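Local coordinates for protein malonate decarboxylase subunit alpha (Acinetobacter baumannii ATCC 17978, PDB 6MPR) that probably acts as the acyl-carrier-protein transferase subunit of malonate decarboxylase, exchanging acetyl for malonyl groups on the carrier protein during malonate breakdown, at residues A[163-168]-A[199-204]; A[209-214]-A[343-348]; A[318-323]-A[336-341]. All blocks are in the same frame, centred on the assembly; numbering follows the deposited sequence.

Contact 1. Residues A[163-168]-A[199-204]; sequences GFMADR and VNELVD
Met165 reaches over Val203 where the two segments, running parallel, leave the large sheet and pair a second time. With CG anti to its backbone N (chi1 -174°) and a bend at chi3, its thioether crosses the valine at about a right angle, SD of Met165 lying 3.6 Å from CG1 of Val203, while CE of Met165 rests beside the carboxylate of Glu201. On the face with Ala166 and Val199 packing is also close: CB of Ala166 sits 3.6 Å from Val199 CG1, and Val222 and Val224 of strand 221-224 pack against Ala166 and Leu202 respectively. The backbone ties run through this part. Ala166 N gives to Glu201 O at 3.1 Å, and Val203 N gives to Ala166 O at 2.8 Å and nearly straight (172°). Around the corners at Phe164 and Asn200 the bonds are more bent; there Phe164 and Met165 both face Tyr173, a classic beta bulge.

The polar margin is looser. One water joins Phe164 O to Glu201 OE1. At the far end Arg168 lies alongside Asp204, its NE giving to OD1 of Asp204 at 3.1 Å, in the guanidinium plane but on the anti side of OD1 and tilted from the carboxylate plane. CD2 of Leu202 lies over one guanidinium face, toward its rim, and a water bridges Arg168 NH2 and Asp204 OD1. This strand pair is held by backbone bonds and apolar contacts, with an ion pair at its exposed Arg168-Asp204 end, which solvent probably weakens.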
ATOM      1  N   GLY A 163      -9.177 -10.712 -19.374  1.00 12.05           N
ATOM      2  CA  GLY A 163      -8.898 -11.965 -18.704  1.00 11.78           C
ATOM      3  C   GLY A 163      -8.779 -13.108 -19.699  1.00 12.91           C
ATOM      4  O   GLY A 163      -8.986 -12.942 -20.901  1.00 11.85           O
ATOM      5  N   PHE A 164      -8.426 -14.286 -19.177  1.00 12.69           N
ATOM      6  CA  PHE A 164      -8.300 -15.467 -20.027  1.00 13.91           C
ATOM      7  C   PHE A 164      -9.662 -16.038 -20.386  1.00 17.05           C
ATOM      8  O   PHE A 164      -9.917 -16.380 -21.547  1.00 13.85           O
ATOM      9  CB  PHE A 164      -7.470 -16.545 -19.328  1.00  9.78           C
ATOM     10  CG  PHE A 164      -5.995 -16.290 -19.359  1.00 17.17           C
ATOM     11  CD1 PHE A 164      -5.264 -16.517 -20.519  1.00 24.41           C
ATOM     12  CD2 PHE A 164      -5.330 -15.843 -18.225  1.00 12.48           C
ATOM     13  CE1 PHE A 164      -3.895 -16.290 -20.549  1.00 22.87           C
ATOM     14  CE2 PHE A 164      -3.967 -15.603 -18.256  1.00 13.81           C
ATOM     15  CZ  PHE A 164      -3.247 -15.839 -19.408  1.00 22.17           C
ATOM     16  N   MET A 165     -10.544 -16.171 -19.398  1.00 11.64           N
ATOM     17  CA  MET A 165     -11.768 -16.934 -19.602  1.00 14.10           C
ATOM     18  C   MET A 165     -12.885 -16.340 -18.758  1.00 15.24           C
ATOM     19  O   MET A 165     -12.645 -15.828 -17.661  1.00 14.65           O
ATOM     20  CB  MET A 165     -11.529 -18.413 -19.249  1.00 17.51           C
ATOM     21  CG  MET A 165     -12.669 -19.338 -19.554  1.00 21.18           C
ATOM     22  SD  MET A 165     -12.239 -21.041 -19.110  1.00 21.32           S
ATOM     23  CE  MET A 165     -11.547 -21.618 -20.664  1.00 19.31           C
ATOM     24  N   ALA A 166     -14.098 -16.369 -19.298  1.00 15.03           N
ATOM     25  CA  ALA A 166     -15.288 -16.028 -18.536  1.00 13.04           C
ATOM     26  C   ALA A 166     -16.336 -17.105 -18.748  1.00 13.65           C
ATOM     27  O   ALA A 166     -16.378 -17.754 -19.797  1.00 12.54           O
ATOM     28  CB  ALA A 166     -15.879 -14.673 -18.939  1.00 10.69           C
ATOM     29  N   ASP A 167     -17.181 -17.291 -17.740  1.00 13.91           N
ATOM     30  CA  ASP A 167     -18.395 -18.062 -17.940  1.00 12.38           C
ATOM     31  C   ASP A 167     -19.514 -17.085 -18.314  1.00 16.96           C
ATOM     32  O   ASP A 167     -19.287 -15.881 -18.435  1.00 15.14           O
ATOM     33  CB  ASP A 167     -18.716 -18.897 -16.703  1.00 12.62           C
ATOM     34  CG  ASP A 167     -19.140 -18.061 -15.500  1.00 22.61           C
ATOM     35  OD1 ASP A 167     -19.388 -16.842 -15.623  1.00 18.92           O
ATOM     36  OD2 ASP A 167     -19.224 -18.645 -14.405  1.00 18.06           O
ATOM     37  N   ARG A 168     -20.736 -17.590 -18.471  1.00 18.76           N
ATOM     38  CA  ARG A 168     -21.820 -16.730 -18.932  1.00 18.57           C
ATOM     39  C   ARG A 168     -22.459 -15.916 -17.813  1.00 23.10           C
ATOM     40  O   ARG A 168     -23.380 -15.133 -18.077  1.00 26.01           O
ATOM     41  CB  ARG A 168     -22.873 -17.557 -19.667  1.00 21.56           C
ATOM     42  CG  ARG A 168     -22.328 -18.163 -20.944  1.00 21.66           C
ATOM     43  CD  ARG A 168     -23.422 -18.826 -21.750  1.00 21.23           C
ATOM     44  NE  ARG A 168     -22.925 -19.273 -23.040  1.00 24.89           N
ATOM     45  CZ  ARG A 168     -22.957 -18.536 -24.146  1.00 26.23           C
ATOM     46  NH1 ARG A 168     -23.452 -17.302 -24.107  1.00 19.16           N
ATOM     47  NH2 ARG A 168     -22.480 -19.027 -25.283  1.00 32.77           N
ATOM     48  N   VAL A 199     -12.410 -11.363 -22.817  1.00 11.57           N
ATOM     49  CA  VAL A 199     -11.789 -12.644 -22.489  1.00 10.22           C
ATOM     50  C   VAL A 199     -11.351 -13.361 -23.755  1.00 14.43           C
ATOM     51  O   VAL A 199     -11.939 -13.194 -24.830  1.00 13.02           O
ATOM     52  CB  VAL A 199     -12.708 -13.569 -21.649  1.00 10.35           C
ATOM     53  CG1 VAL A 199     -12.957 -12.955 -20.272  1.00 14.81           C
ATOM     54  CG2 VAL A 199     -14.027 -13.861 -22.375  1.00 14.74           C
ATOM     55  N   ASN A 200     -10.313 -14.190 -23.611  1.00 11.25           N
ATOM     56  CA  ASN A 200      -9.840 -14.987 -24.739  1.00 13.09           C
ATOM     57  C   ASN A 200     -10.838 -16.071 -25.117  1.00 17.22           C
ATOM     58  O   ASN A 200     -10.976 -16.393 -26.303  1.00 16.98           O
ATOM     59  CB  ASN A 200      -8.491 -15.634 -24.424  1.00 11.49           C
ATOM     60  CG  ASN A 200      -7.387 -14.616 -24.257  1.00 13.31           C
ATOM     61  OD1 ASN A 200      -7.582 -13.424 -24.511  1.00 11.67           O
ATOM     62  ND2 ASN A 200      -6.224 -15.075 -23.828  1.00 14.19           N
ATOM     63  N   GLU A 201     -11.539 -16.630 -24.127  1.00 14.73           N
ATOM     64  CA  GLU A 201     -12.454 -17.753 -24.306  1.00 16.60           C
ATOM     65  C   GLU A 201     -13.691 -17.577 -23.434  1.00 17.80           C
ATOM     66  O   GLU A 201     -13.600 -17.116 -22.293  1.00 14.58           O
ATOM     67  CB  GLU A 201     -11.796 -19.067 -23.891  1.00 16.14           C
ATOM     68  CG  GLU A 201     -10.876 -19.697 -24.871  1.00 34.88           C
ATOM     69  CD  GLU A 201     -10.371 -21.006 -24.313  1.00 41.72           C
ATOM     70  OE1 GLU A 201      -9.451 -20.971 -23.472  1.00 30.66           O
ATOM     71  OE2 GLU A 201     -10.938 -22.060 -24.670  1.00 48.56           O
ATOM     72  N   LEU A 202     -14.837 -18.011 -23.950  1.00 16.81           N
ATOM     73  CA  LEU A 202     -16.077 -18.064 -23.188  1.00 16.15           C
ATOM     74  C   LEU A 202     -16.466 -19.517 -22.938  1.00 19.73           C
ATOM     75  O   LEU A 202     -16.472 -20.324 -23.875  1.00 19.51           O
ATOM     76  CB  LEU A 202     -17.207 -17.356 -23.943  1.00 17.85           C
ATOM     77  CG  LEU A 202     -18.579 -17.277 -23.277  1.00 17.14           C
ATOM     78  CD1 LEU A 202     -18.551 -16.301 -22.116  1.00 16.50           C
ATOM     79  CD2 LEU A 202     -19.633 -16.868 -24.303  1.00 22.34           C
ATOM     80  N   VAL A 203     -16.794 -19.845 -21.684  1.00 19.10           N
ATOM     81  CA  VAL A 203     -17.362 -21.140 -21.325  1.00 15.41           C
ATOM     82  C   VAL A 203     -18.768 -20.925 -20.761  1.00 17.09           C
ATOM     83  O   VAL A 203     -19.191 -19.801 -20.496  1.00 16.53           O
ATOM     84  CB  VAL A 203     -16.482 -21.917 -20.322  1.00 16.34           C
ATOM     85  CG1 VAL A 203     -15.114 -22.167 -20.902  1.00 20.02           C
ATOM     86  CG2 VAL A 203     -16.383 -21.170 -19.023  1.00 13.65           C
ATOM     87  N   ASP A 204     -19.508 -22.030 -20.606  1.00 16.36           N
ATOM     88  CA  ASP A 204     -20.886 -21.916 -20.132  1.00 20.91           C
ATOM     89  C   ASP A 204     -20.967 -21.809 -18.613  1.00 29.75           C
ATOM     90  O   ASP A 204     -21.733 -20.989 -18.093  1.00 34.51           O
ATOM     91  CB  ASP A 204     -21.721 -23.105 -20.612  1.00 20.92           C
ATOM     92  CG  ASP A 204     -21.790 -23.198 -22.115  1.00 22.52           C
ATOM     93  OD1 ASP A 204     -21.773 -22.142 -22.771  1.00 24.97           O
ATOM     94  OD2 ASP A 204     -21.866 -24.328 -22.645  1.00 23.13           O
TER
HETATM   95  O   HOH W   1      -8.937 -11.166 -23.430  1.00 11.35           O
HETATM   96  O   HOH W   2      -8.393 -19.190 -22.150  1.00 23.63           O
HETATM   97  O   HOH W   3     -20.976 -21.612 -25.269  1.00 28.41           O

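Contact 2. Residues A[209-214]-A[343-348]; sequences LPRVDI and DGALRS
Asp343, the first residue of 343-348, meets Arg211 through OD1, which takes NH1 of Arg211 on its syn lone pair at 2.8 Å. CG of Asp343 stands between backbone N and carbonyl carbon (chi1 69°), close to its own backbone, and OD2 accepts from Ala345 N of the same segment, an Asx turn, the N-H coming from above the carboxylate plane, that helps hold the group. CB of Asp343 also lies 3.4 Å from Pro210 O.

Ala345 offers its carbonyl to the same Arg211 nitrogen. Here NH1 of Arg211 stands above the carbonyl plane, 2.9 Å from Ala345 O. One residue on, Leu346 O receives NH2 of Arg211 at 2.9 Å, almost straight at 177° and in the guanidinium plane. The arginine, extended from CG to NE, thus pushes its flat end into the bend of the loop and is met around its edge by two carboxylates, of Asp343 and Asp213, and two carbonyls.

Arg347 closes the network. Bent at chi2 (94°), its chain passes Asp213 in the opposite direction, and NH1 of Arg347 reaches OD1 of Asp213 at 2.9 Å from the anti side. The syn side of that oxygen takes NE of Arg211, 2.9 Å from Asp213 OD1 within the first segment. A water links Arg347 NH2 to Asp213 O. Beyond the two segments, Asp213 OD2 accepts from Thr174 N and Gly175 N, and Arg347 NE pairs with Glu186 of the second subunit, whose Phe190 packs on both arginines.

Two arginines alternate with two aspartates, so the positive charges are probably well compensated in this partly buried setting, and the joint between the two loops continues as an ion pair across the dimer interface.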
ATOM      1  N   LEU A 209     -14.000 -22.953 -15.340  1.00 15.74           N
ATOM      2  CA  LEU A 209     -12.898 -22.031 -15.125  1.00 12.11           C
ATOM      3  C   LEU A 209     -11.848 -22.687 -14.238  1.00 16.98           C
ATOM      4  O   LEU A 209     -12.193 -23.393 -13.288  1.00 15.91           O
ATOM      5  CB  LEU A 209     -13.365 -20.738 -14.460  1.00 13.17           C
ATOM      6  CG  LEU A 209     -14.485 -19.909 -15.079  1.00 22.03           C
ATOM      7  CD1 LEU A 209     -14.710 -18.663 -14.223  1.00 20.97           C
ATOM      8  CD2 LEU A 209     -14.135 -19.500 -16.464  1.00 21.85           C
ATOM      9  N   PRO A 210     -10.569 -22.476 -14.519  1.00 14.11           N
ATOM     10  CA  PRO A 210      -9.534 -22.975 -13.600  1.00 15.90           C
ATOM     11  C   PRO A 210      -9.745 -22.479 -12.176  1.00 16.11           C
ATOM     12  O   PRO A 210      -9.662 -23.263 -11.219  1.00 14.91           O
ATOM     13  CB  PRO A 210      -8.246 -22.446 -14.238  1.00 17.08           C
ATOM     14  CG  PRO A 210      -8.590 -22.429 -15.739  1.00 16.80           C
ATOM     15  CD  PRO A 210     -10.004 -21.910 -15.754  1.00 15.56           C
ATOM     16  N   ARG A 211     -10.073 -21.200 -12.031  1.00 17.17           N
ATOM     17  CA  ARG A 211     -10.547 -20.633 -10.776  1.00 15.00           C
ATOM     18  C   ARG A 211     -11.267 -19.336 -11.110  1.00 11.20           C
ATOM     19  O   ARG A 211     -11.167 -18.821 -12.230  1.00 13.76           O
ATOM     20  CB  ARG A 211      -9.394 -20.384  -9.806  1.00 11.95           C
ATOM     21  CG  ARG A 211      -8.376 -19.377 -10.342  1.00 11.54           C
ATOM     22  CD  ARG A 211      -7.228 -19.146  -9.352  1.00 14.49           C
ATOM     23  NE  ARG A 211      -6.358 -18.067  -9.794  1.00 13.60           N
ATOM     24  CZ  ARG A 211      -5.106 -18.221 -10.201  1.00 14.18           C
ATOM     25  NH1 ARG A 211      -4.550 -19.437 -10.213  1.00 11.59           N
ATOM     26  NH2 ARG A 211      -4.409 -17.153 -10.585  1.00 10.79           N
ATOM     27  N   VAL A 212     -11.955 -18.783 -10.113  1.00 11.86           N
ATOM     28  CA  VAL A 212     -12.578 -17.471 -10.226  1.00  9.88           C
ATOM     29  C   VAL A 212     -11.640 -16.457  -9.589  1.00 10.16           C
ATOM     30  O   VAL A 212     -11.393 -16.506  -8.378  1.00 13.86           O
ATOM     31  CB  VAL A 212     -13.966 -17.428  -9.558  1.00 11.97           C
ATOM     32  CG1 VAL A 212     -14.551 -16.029  -9.684  1.00 11.58           C
ATOM     33  CG2 VAL A 212     -14.916 -18.458 -10.195  1.00 12.79           C
ATOM     34  N   ASP A 213     -11.119 -15.541 -10.399  1.00  9.05           N
ATOM     35  CA  ASP A 213     -10.301 -14.439  -9.903  1.00  9.24           C
ATOM     36  C   ASP A 213     -11.098 -13.164  -9.700  1.00 10.97           C
ATOM     37  O   ASP A 213     -10.770 -12.374  -8.804  1.00 13.41           O
ATOM     38  CB  ASP A 213      -9.160 -14.161 -10.879  1.00  8.18           C
ATOM     39  CG  ASP A 213      -8.109 -15.246 -10.868  1.00 13.14           C
ATOM     40  OD1 ASP A 213      -7.506 -15.453  -9.803  1.00 11.98           O
ATOM     41  OD2 ASP A 213      -7.873 -15.887 -11.910  1.00 12.42           O
ATOM     42  N   ILE A 214     -12.121 -12.939 -10.526  1.00 12.32           N
ATOM     43  CA  ILE A 214     -13.016 -11.798 -10.393  1.00 12.94           C
ATOM     44  C   ILE A 214     -14.420 -12.379 -10.342  1.00 14.30           C
ATOM     45  O   ILE A 214     -14.869 -12.988 -11.317  1.00 13.39           O
ATOM     46  CB  ILE A 214     -12.907 -10.816 -11.573  1.00 13.16           C
ATOM     47  CG1 ILE A 214     -11.463 -10.335 -11.788  1.00 12.96           C
ATOM     48  CG2 ILE A 214     -13.870  -9.641 -11.375  1.00 11.80           C
ATOM     49  CD1 ILE A 214     -10.930  -9.475 -10.668  1.00 12.45           C
ATOM     50  N   ASP A 343      -5.686 -24.811  -8.609  1.00 22.93           N
ATOM     51  CA  ASP A 343      -5.700 -25.219 -10.009  1.00 22.27           C
ATOM     52  C   ASP A 343      -4.292 -25.444 -10.563  1.00 22.36           C
ATOM     53  O   ASP A 343      -4.136 -26.154 -11.566  1.00 22.89           O
ATOM     54  CB  ASP A 343      -6.434 -24.172 -10.853  1.00 21.40           C
ATOM     55  CG  ASP A 343      -5.661 -22.854 -10.975  1.00 22.03           C
ATOM     56  OD1 ASP A 343      -5.758 -22.013 -10.064  1.00 17.15           O
ATOM     57  OD2 ASP A 343      -4.951 -22.657 -11.987  1.00 25.10           O
ATOM     58  N   GLY A 344      -3.268 -24.856  -9.947  1.00 15.71           N
ATOM     59  CA  GLY A 344      -1.891 -25.026 -10.374  1.00 11.55           C
ATOM     60  C   GLY A 344      -1.210 -23.765 -10.881  1.00 15.95           C
ATOM     61  O   GLY A 344       0.025 -23.677 -10.822  1.00 15.85           O
ATOM     62  N   ALA A 345      -1.955 -22.771 -11.360  1.00 13.15           N
ATOM     63  CA  ALA A 345      -1.356 -21.638 -12.061  1.00 11.96           C
ATOM     64  C   ALA A 345      -1.033 -20.463 -11.126  1.00 10.69           C
ATOM     65  O   ALA A 345      -1.715 -20.226 -10.121  1.00 13.29           O
ATOM     66  CB  ALA A 345      -2.287 -21.155 -13.178  1.00 15.69           C
ATOM     67  N   LEU A 346       0.017 -19.718 -11.495  1.00 11.07           N
ATOM     68  CA  LEU A 346       0.402 -18.489 -10.808  1.00  8.66           C
ATOM     69  C   LEU A 346      -0.794 -17.577 -10.552  1.00 10.13           C
ATOM     70  O   LEU A 346      -1.690 -17.454 -11.390  1.00 14.27           O
ATOM     71  CB  LEU A 346       1.435 -17.736 -11.657  1.00 11.62           C
ATOM     72  CG  LEU A 346       1.935 -16.355 -11.204  1.00 13.82           C
ATOM     73  CD1 LEU A 346       2.738 -16.455  -9.901  1.00 13.82           C
ATOM     74  CD2 LEU A 346       2.761 -15.643 -12.306  1.00 13.33           C
ATOM     75  N   ARG A 347      -0.784 -16.912  -9.391  1.00  9.26           N
ATOM     76  CA  ARG A 347      -1.678 -15.787  -9.093  1.00 11.09           C
ATOM     77  C   ARG A 347      -0.789 -14.576  -8.826  1.00 12.17           C
ATOM     78  O   ARG A 347      -0.222 -14.435  -7.736  1.00 14.51           O
ATOM     79  CB  ARG A 347      -2.589 -16.097  -7.899  1.00 11.42           C
ATOM     80  CG  ARG A 347      -3.218 -14.910  -7.195  1.00 20.45           C
ATOM     81  CD  ARG A 347      -4.626 -14.536  -7.699  1.00 14.95           C
ATOM     82  NE  ARG A 347      -5.170 -13.448  -6.876  1.00 15.35           N
ATOM     83  CZ  ARG A 347      -6.346 -12.846  -7.056  1.00 15.31           C
ATOM     84  NH1 ARG A 347      -7.165 -13.213  -8.046  1.00 12.12           N
ATOM     85  NH2 ARG A 347      -6.701 -11.864  -6.236  1.00 14.47           N
ATOM     86  N   SER A 348      -0.618 -13.733  -9.839  1.00 12.58           N
ATOM     87  CA  SER A 348       0.016 -12.451  -9.602  1.00  9.85           C
ATOM     88  C   SER A 348      -0.992 -11.500  -8.972  1.00  9.62           C
ATOM     89  O   SER A 348      -2.204 -11.732  -8.979  1.00  9.94           O
ATOM     90  CB  SER A 348       0.537 -11.859 -10.901  1.00 12.01           C
ATOM     91  OG  SER A 348      -0.491 -11.835 -11.866  1.00 12.23           O
TER
HETATM   92  O   HOH W   4      -9.482 -10.973  -6.774  1.00 19.07           O

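Contact 3. Residues A[318-323]-A[336-341]; sequences VHCFGT and DVFFTG
The rings of His319 and Phe339 meet edge to face: the CD2 edge of the histidine lies over one face of Phe339, toward its rim, with centroids 5.0 Å apart and planes at 75°. CD2 of His319 is 3.6 Å from CD1 of Phe339. At the edge of the Phe339 ring, close to its plane, stands Val318 O, 3.3 Å from Phe339 CD1. One water sits at the edges of both phenylalanine rings, Phe338 and Phe339. His319 has CG anti to its backbone N (chi1 -168°), the turn that lays its imidazole across the phenylalanine.

The ring of Phe338 takes Cys320 at its edge, SG of Cys320 being 4.0 Å from Phe338 CD1 in a sulfur-aromatic contact. Val337 CG1 lies over one face, toward the rim. Val318 runs alongside Phe338, pointing the same way, its CB 3.8 Å from CE1 of Phe338; its CG2 reaches Val337 CG1. Val331 of helix 328-332 also packs on Phe338.

The backbones are joined by one direct bond, from Val318 N to Val337 O at 3.0 Å, the donor lying above the carbonyl plane. Next to it the same water takes the place of a second: it gives to Val318 O at 2.6 Å and accepts from Phe339 N. The segment 336-341 thus lies against strand 317-319, an outermost strand of its sheet within the chain. Both segments border the second subunit, whose Pro187 packs on Phe339 and Val151 on His319. Aromatic and aliphatic groups supply most of this buried contact, and the water satisfies a carbonyl and an amide that do not meet directly.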
ATOM      1  N   VAL A 318       8.837 -16.197  -3.992  1.00 13.12           N
ATOM      2  CA  VAL A 318       8.654 -15.086  -4.922  1.00  8.27           C
ATOM      3  C   VAL A 318       7.170 -14.791  -4.983  1.00  8.52           C
ATOM      4  O   VAL A 318       6.374 -15.688  -5.292  1.00 10.64           O
ATOM      5  CB  VAL A 318       9.170 -15.411  -6.334  1.00  8.34           C
ATOM      6  CG1 VAL A 318       8.976 -14.215  -7.271  1.00  8.04           C
ATOM      7  CG2 VAL A 318      10.610 -15.840  -6.301  1.00  8.67           C
ATOM      8  N   HIS A 319       6.799 -13.544  -4.698  1.00  8.21           N
ATOM      9  CA  HIS A 319       5.475 -13.011  -5.001  1.00 10.97           C
ATOM     10  C   HIS A 319       5.586 -12.094  -6.214  1.00  7.27           C
ATOM     11  O   HIS A 319       6.538 -11.320  -6.319  1.00 10.54           O
ATOM     12  CB  HIS A 319       4.901 -12.238  -3.813  1.00  8.82           C
ATOM     13  CG  HIS A 319       3.453 -11.926  -3.979  1.00  8.94           C
ATOM     14  ND1 HIS A 319       3.008 -10.717  -4.472  1.00 10.54           N
ATOM     15  CD2 HIS A 319       2.351 -12.700  -3.820  1.00  8.52           C
ATOM     16  CE1 HIS A 319       1.690 -10.744  -4.565  1.00  7.97           C
ATOM     17  NE2 HIS A 319       1.267 -11.938  -4.185  1.00  8.51           N
ATOM     18  N   CYS A 320       4.610 -12.174  -7.127  1.00 10.57           N
ATOM     19  CA  CYS A 320       4.749 -11.623  -8.475  1.00  8.38           C
ATOM     20  C   CYS A 320       3.741 -10.515  -8.747  1.00  7.39           C
ATOM     21  O   CYS A 320       2.568 -10.638  -8.387  1.00 11.45           O
ATOM     22  CB  CYS A 320       4.541 -12.702  -9.544  1.00  7.26           C
ATOM     23  SG  CYS A 320       5.738 -14.036  -9.504  1.00  9.80           S
ATOM     24  N   PHE A 321       4.213  -9.451  -9.433  1.00  6.79           N
ATOM     25  CA  PHE A 321       3.322  -8.412  -9.941  1.00 12.08           C
ATOM     26  C   PHE A 321       2.513  -8.897 -11.139  1.00  9.81           C
ATOM     27  O   PHE A 321       1.386  -8.434 -11.354  1.00 10.57           O
ATOM     28  CB  PHE A 321       4.126  -7.184 -10.371  1.00 12.47           C
ATOM     29  CG  PHE A 321       5.192  -6.758  -9.406  1.00 12.30           C
ATOM     30  CD1 PHE A 321       4.892  -5.920  -8.344  1.00  9.88           C
ATOM     31  CD2 PHE A 321       6.498  -7.179  -9.579  1.00 11.06           C
ATOM     32  CE1 PHE A 321       5.884  -5.497  -7.473  1.00  8.81           C
ATOM     33  CE2 PHE A 321       7.501  -6.769  -8.711  1.00 11.62           C
ATOM     34  CZ  PHE A 321       7.198  -5.940  -7.650  1.00  9.69           C
ATOM     35  N   GLY A 322       3.080  -9.812 -11.921  1.00  9.44           N
ATOM     36  CA  GLY A 322       2.517 -10.331 -13.151  1.00  8.59           C
ATOM     37  C   GLY A 322       3.234 -11.611 -13.521  1.00 13.90           C
ATOM     38  O   GLY A 322       4.070 -12.113 -12.770  1.00 13.14           O
ATOM     39  N   THR A 323       2.911 -12.128 -14.699  1.00 12.48           N
ATOM     40  CA  THR A 323       3.547 -13.330 -15.224  1.00 16.84           C
ATOM     41  C   THR A 323       4.855 -12.971 -15.927  1.00  9.83           C
ATOM     42  O   THR A 323       5.305 -11.821 -15.927  1.00 10.84           O
ATOM     43  CB  THR A 323       2.607 -14.043 -16.202  1.00 19.27           C
ATOM     44  OG1 THR A 323       3.069 -15.373 -16.413  1.00 20.07           O
ATOM     45  CG2 THR A 323       2.576 -13.317 -17.565  1.00 17.11           C
ATOM     46  N   ASP A 336       6.456 -24.658  -4.479  1.00 11.91           N
ATOM     47  CA  ASP A 336       7.030 -24.330  -3.173  1.00 12.71           C
ATOM     48  C   ASP A 336       7.570 -22.903  -3.117  1.00 12.53           C
ATOM     49  O   ASP A 336       7.642 -22.320  -2.028  1.00 14.86           O
ATOM     50  CB  ASP A 336       8.137 -25.324  -2.805  1.00 12.03           C
ATOM     51  CG  ASP A 336       7.580 -26.629  -2.271  1.00 16.31           C
ATOM     52  OD1 ASP A 336       6.390 -26.636  -1.900  1.00 13.06           O
ATOM     53  OD2 ASP A 336       8.314 -27.648  -2.219  1.00 15.22           O
ATOM     54  N   VAL A 337       7.930 -22.331  -4.258  1.00 11.12           N
ATOM     55  CA  VAL A 337       8.557 -21.018  -4.332  1.00 10.07           C
ATOM     56  C   VAL A 337       7.547 -19.929  -4.666  1.00  9.55           C
ATOM     57  O   VAL A 337       7.546 -18.875  -4.036  1.00 10.13           O
ATOM     58  CB  VAL A 337       9.705 -21.044  -5.362  1.00 12.32           C
ATOM     59  CG1 VAL A 337      10.289 -19.651  -5.546  1.00 13.62           C
ATOM     60  CG2 VAL A 337      10.769 -22.029  -4.876  1.00 12.14           C
ATOM     61  N   PHE A 338       6.684 -20.173  -5.652  1.00  9.59           N
ATOM     62  CA  PHE A 338       5.748 -19.182  -6.176  1.00 10.23           C
ATOM     63  C   PHE A 338       4.376 -19.316  -5.519  1.00  9.05           C
ATOM     64  O   PHE A 338       4.080 -20.301  -4.835  1.00 11.20           O
ATOM     65  CB  PHE A 338       5.621 -19.322  -7.704  1.00  9.49           C
ATOM     66  CG  PHE A 338       6.903 -19.012  -8.454  1.00  9.06           C
ATOM     67  CD1 PHE A 338       7.234 -17.702  -8.764  1.00  9.71           C
ATOM     68  CD2 PHE A 338       7.769 -20.027  -8.821  1.00 10.59           C
ATOM     69  CE1 PHE A 338       8.407 -17.395  -9.431  1.00 11.38           C
ATOM     70  CE2 PHE A 338       8.969 -19.732  -9.494  1.00 10.84           C
ATOM     71  CZ  PHE A 338       9.281 -18.410  -9.795  1.00 10.52           C
ATOM     72  N   PHE A 339       3.523 -18.308  -5.741  1.00 10.22           N
ATOM     73  CA  PHE A 339       2.147 -18.338  -5.256  1.00 10.01           C
ATOM     74  C   PHE A 339       1.255 -18.859  -6.384  1.00 12.56           C
ATOM     75  O   PHE A 339       1.065 -18.184  -7.400  1.00 13.19           O
ATOM     76  CB  PHE A 339       1.709 -16.952  -4.775  1.00  8.50           C
ATOM     77  CG  PHE A 339       2.349 -16.541  -3.463  1.00  8.69           C
ATOM     78  CD1 PHE A 339       3.640 -16.021  -3.441  1.00 11.73           C
ATOM     79  CD2 PHE A 339       1.673 -16.710  -2.254  1.00 10.13           C
ATOM     80  CE1 PHE A 339       4.248 -15.654  -2.234  1.00 11.27           C
ATOM     81  CE2 PHE A 339       2.267 -16.334  -1.041  1.00  9.86           C
ATOM     82  CZ  PHE A 339       3.561 -15.802  -1.038  1.00 11.31           C
ATOM     83  N   THR A 340       0.710 -20.056  -6.206  1.00 10.17           N
ATOM     84  CA  THR A 340      -0.058 -20.720  -7.251  1.00 10.76           C
ATOM     85  C   THR A 340      -1.388 -21.177  -6.675  1.00 12.69           C
ATOM     86  O   THR A 340      -1.492 -21.491  -5.485  1.00 17.24           O
ATOM     87  CB  THR A 340       0.690 -21.928  -7.830  1.00 13.47           C
ATOM     88  OG1 THR A 340       0.890 -22.903  -6.806  1.00 14.52           O
ATOM     89  CG2 THR A 340       2.034 -21.499  -8.430  1.00 13.68           C
ATOM     90  N   GLY A 341      -2.411 -21.186  -7.522  1.00 13.38           N
ATOM     91  CA  GLY A 341      -3.714 -21.622  -7.082  1.00 16.44           C
ATOM     92  C   GLY A 341      -3.806 -23.122  -6.980  1.00 17.67           C
ATOM     93  O   GLY A 341      -2.943 -23.865  -7.455  1.00 15.64           O
TER
HETATM   94  O   HOH W   5       4.542 -16.012  -7.131  1.00  8.75           O

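Contacts 1 and 2 follow one another along the chain, and contact 3 is nested inside the long chain excursion that contact 2 closes. Contact 1 lies where strands 158-163 and 194-199 of the parallel sheet pass into a small three-stranded one; contact 3 lies at strand 317-319 of the other large sheet. Their centres are about 23 Å apart. Contact 2 bridges them, its centre about 13 Å from that of contact 1 and 11 Å from that of contact 3. Leu209 packs on Met165 and Val203, and Arg347 N probably bonds to Phe339 O. The three thus form a continuous path between the two sheet regions, and contacts 2 and 3 both border the second subunit, linking this path to the dimer.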